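Long-range contact in hydrolase (Burkholderia cenocepacia, PDB 4QKU), which probably hydrolyses fumarylacetoacetate to fumarate and acetoacetate, the last step of phenylalanine and tyrosine breakdown, with the help of bound metal ions: residues 294-299 with 314-319. Sequence-based numbering, arbitrary orientation.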
loop_
_atom_site.group_PDB
_atom_site.type_symbol
_atom_site.label_atom_id
_atom_site.label_comp_id
_atom_site.label_asym_id
_atom_site.label_seq_id
_atom_site.Cartn_x
_atom_site.Cartn_y
_atom_site.Cartn_z
ATOM N N PRO B 294 15.530 -18.763 20.090
ATOM C CA PRO B 294 15.863 -20.160 20.368
ATOM C C PRO B 294 15.366 -21.118 19.295
ATOM O O PRO B 294 15.749 -22.268 19.297
ATOM C CB PRO B 294 15.162 -20.448 21.714
ATOM C CG PRO B 294 15.003 -19.131 22.343
ATOM C CD PRO B 294 14.732 -18.194 21.183
ATOM N N PHE B 295 14.553 -20.635 18.369
ATOM C CA PHE B 295 14.006 -21.497 17.325
ATOM C C PHE B 295 14.587 -21.199 15.946
ATOM O O PHE B 295 14.071 -21.637 14.931
ATOM C CB PHE B 295 12.481 -21.367 17.368
ATOM C CG PHE B 295 11.940 -21.515 18.749
ATOM C CD1 PHE B 295 11.824 -22.774 19.311
ATOM C CD2 PHE B 295 11.659 -20.400 19.519
ATOM C CE1 PHE B 295 11.380 -22.918 20.613
ATOM C CE2 PHE B 295 11.206 -20.522 20.815
ATOM C CZ PHE B 295 11.070 -21.785 21.371
ATOM N N ARG B 296 15.690 -20.461 15.927
ATOM C CA ARG B 296 16.415 -20.151 14.704
ATOM C C ARG B 296 17.021 -21.426 14.175
ATOM O O ARG B 296 17.646 -22.149 14.935
ATOM C CB ARG B 296 17.493 -19.132 15.050
ATOM C CG ARG B 296 18.397 -18.706 13.914
ATOM C CD ARG B 296 19.403 -17.697 14.440
ATOM N NE ARG B 296 18.763 -16.442 14.814
ATOM C CZ ARG B 296 18.397 -15.496 13.951
ATOM N NH1 ARG B 296 18.580 -15.643 12.639
ATOM N NH2 ARG B 296 17.804 -14.402 14.410
ATOM N N VAL B 297 16.793 -21.753 12.905
ATOM C CA VAL B 297 17.367 -22.974 12.315
ATOM C C VAL B 297 17.904 -22.719 10.922
ATOM O O VAL B 297 17.687 -21.670 10.350
ATOM C CB VAL B 297 16.361 -24.155 12.260
ATOM C CG1 VAL B 297 15.987 -24.637 13.666
ATOM C CG2 VAL B 297 15.111 -23.773 11.467
ATOM N N ALA B 298 18.612 -23.714 10.390
ATOM C CA ALA B 298 19.200 -23.625 9.055
ATOM C C ALA B 298 18.103 -23.604 7.995
ATOM O O ALA B 298 17.270 -24.491 7.933
ATOM C CB ALA B 298 20.145 -24.791 8.804
ATOM N N GLN B 299 18.127 -22.573 7.150
ATOM C CA GLN B 299 17.205 -22.485 6.009
ATOM C C GLN B 299 17.551 -23.553 4.979
ATOM O O GLN B 299 18.623 -24.145 5.047
ATOM C CB GLN B 299 17.273 -21.115 5.356
ATOM C CG GLN B 299 18.645 -20.717 4.847
ATOM C CD GLN B 299 19.478 -20.024 5.904
ATOM O OE1 GLN B 299 19.239 -20.169 7.101
ATOM N NE2 GLN B 299 20.479 -19.258 5.456
ATOM N N GLY B 314 24.911 -18.070 8.013
ATOM C CA GLY B 314 24.243 -18.415 9.246
ATOM C C GLY B 314 22.829 -18.913 9.053
ATOM O O GLY B 314 22.421 -19.267 7.953
ATOM N N LYS B 315 22.090 -18.932 10.146
ATOM C CA LYS B 315 20.789 -19.536 10.206
ATOM C C LYS B 315 19.771 -18.424 10.215
ATOM O O LYS B 315 19.803 -17.545 11.094
ATOM C CB LYS B 315 20.702 -20.385 11.470
ATOM C CG LYS B 315 21.793 -21.437 11.522
ATOM C CD LYS B 315 21.776 -22.233 12.818
ATOM C CE LYS B 315 22.765 -23.380 12.744
ATOM N NZ LYS B 315 22.548 -24.353 13.858
ATOM N N HIS B 316 18.871 -18.445 9.245
ATOM C CA HIS B 316 17.895 -17.392 9.142
ATOM C C HIS B 316 16.472 -17.894 8.950
ATOM O O HIS B 316 15.589 -17.088 8.651
ATOM C CB HIS B 316 18.292 -16.442 8.011
ATOM C CG HIS B 316 19.610 -15.766 8.238
ATOM N ND1 HIS B 316 19.739 -14.636 9.020
ATOM C CD2 HIS B 316 20.861 -16.089 7.838
ATOM C CE1 HIS B 316 21.012 -14.295 9.095
ATOM N NE2 HIS B 316 21.709 -15.148 8.367
ATOM N N ALA B 317 16.239 -19.192 9.159
ATOM C CA ALA B 317 14.896 -19.768 9.145
ATOM C C ALA B 317 14.398 -19.897 10.577
ATOM O O ALA B 317 15.191 -19.793 11.486
ATOM C CB ALA B 317 14.913 -21.131 8.484
ATOM N N PHE B 318 13.093 -20.101 10.783
ATOM C CA PHE B 318 12.549 -20.311 12.121
ATOM C C PHE B 318 11.627 -21.493 12.134
ATOM O O PHE B 318 10.890 -21.734 11.185
ATOM C CB PHE B 318 11.849 -19.065 12.640
ATOM C CG PHE B 318 12.785 -17.927 12.860
ATOM C CD1 PHE B 318 13.131 -17.093 11.813
ATOM C CD2 PHE B 318 13.378 -17.734 14.084
ATOM C CE1 PHE B 318 14.050 -16.071 11.990
ATOM C CE2 PHE B 318 14.283 -16.701 14.276
ATOM C CZ PHE B 318 14.617 -15.868 13.230
ATOM N N ASP B 319 11.693 -22.232 13.239
ATOM C CA ASP B 319 10.989 -23.497 13.434
ATOM C C ASP B 319 9.629 -23.196 14.060
ATOM O O ASP B 319 9.473 -23.169 15.279
ATOM C CB ASP B 319 11.846 -24.371 14.335
ATOM C CG ASP B 319 11.293 -25.765 14.541
ATOM O OD1 ASP B 319 10.224 -26.120 14.040
ATOM O OD2 ASP B 319 11.967 -26.527 15.267
#
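Val297 and Ala317 form a reciprocal antiparallel pair, Val297 N to Ala317 O at 2.9 Å and Ala317 N to Val297 O at 3.1 Å; Asp319 N to Phe295 O adds a third backbone hydrogen bond. Arg296 and Phe318 make the non-hydrogen-bonded pair between them. The short strand 296-297 thus lies against the start of strand 317-327, whose other neighbours are 335-341 and 412-421, in a sheet of the FAH-family C-terminal domain; the contact itself lies away from the predicted substrate site and the bound metal.

The side chains of Arg296 and Gln299 reach across to the backbone of 314-316, where the pairing has given way to loop. Arg296 bends at CG-CD (chi3 -68°), and its NH1 meets Lys315 O at 2.7 Å, the acceptor lying in the guanidinium plane and the donor in the carbonyl plane. Glu245 and Glu293 form salt bridges with the same guanidinium, and Glu245 also binds His316 ND1. Gln299 uses both ends of its amide: OE1 accepts from His316 N at 2.8 Å, while NE2 gives a longer bond to Gly314 O.

Side chains also meet on both faces of the pairing. Beside Arg296, Phe318 CZ sits over one guanidinium face, offset toward its rim, with the planes 68° apart and the ring's edge toward NH2. On the other face, the apolar Val297 CG2 packs 4.0 Å from Ala317 CB, which also rests 3.6 Å from Gln299 CA.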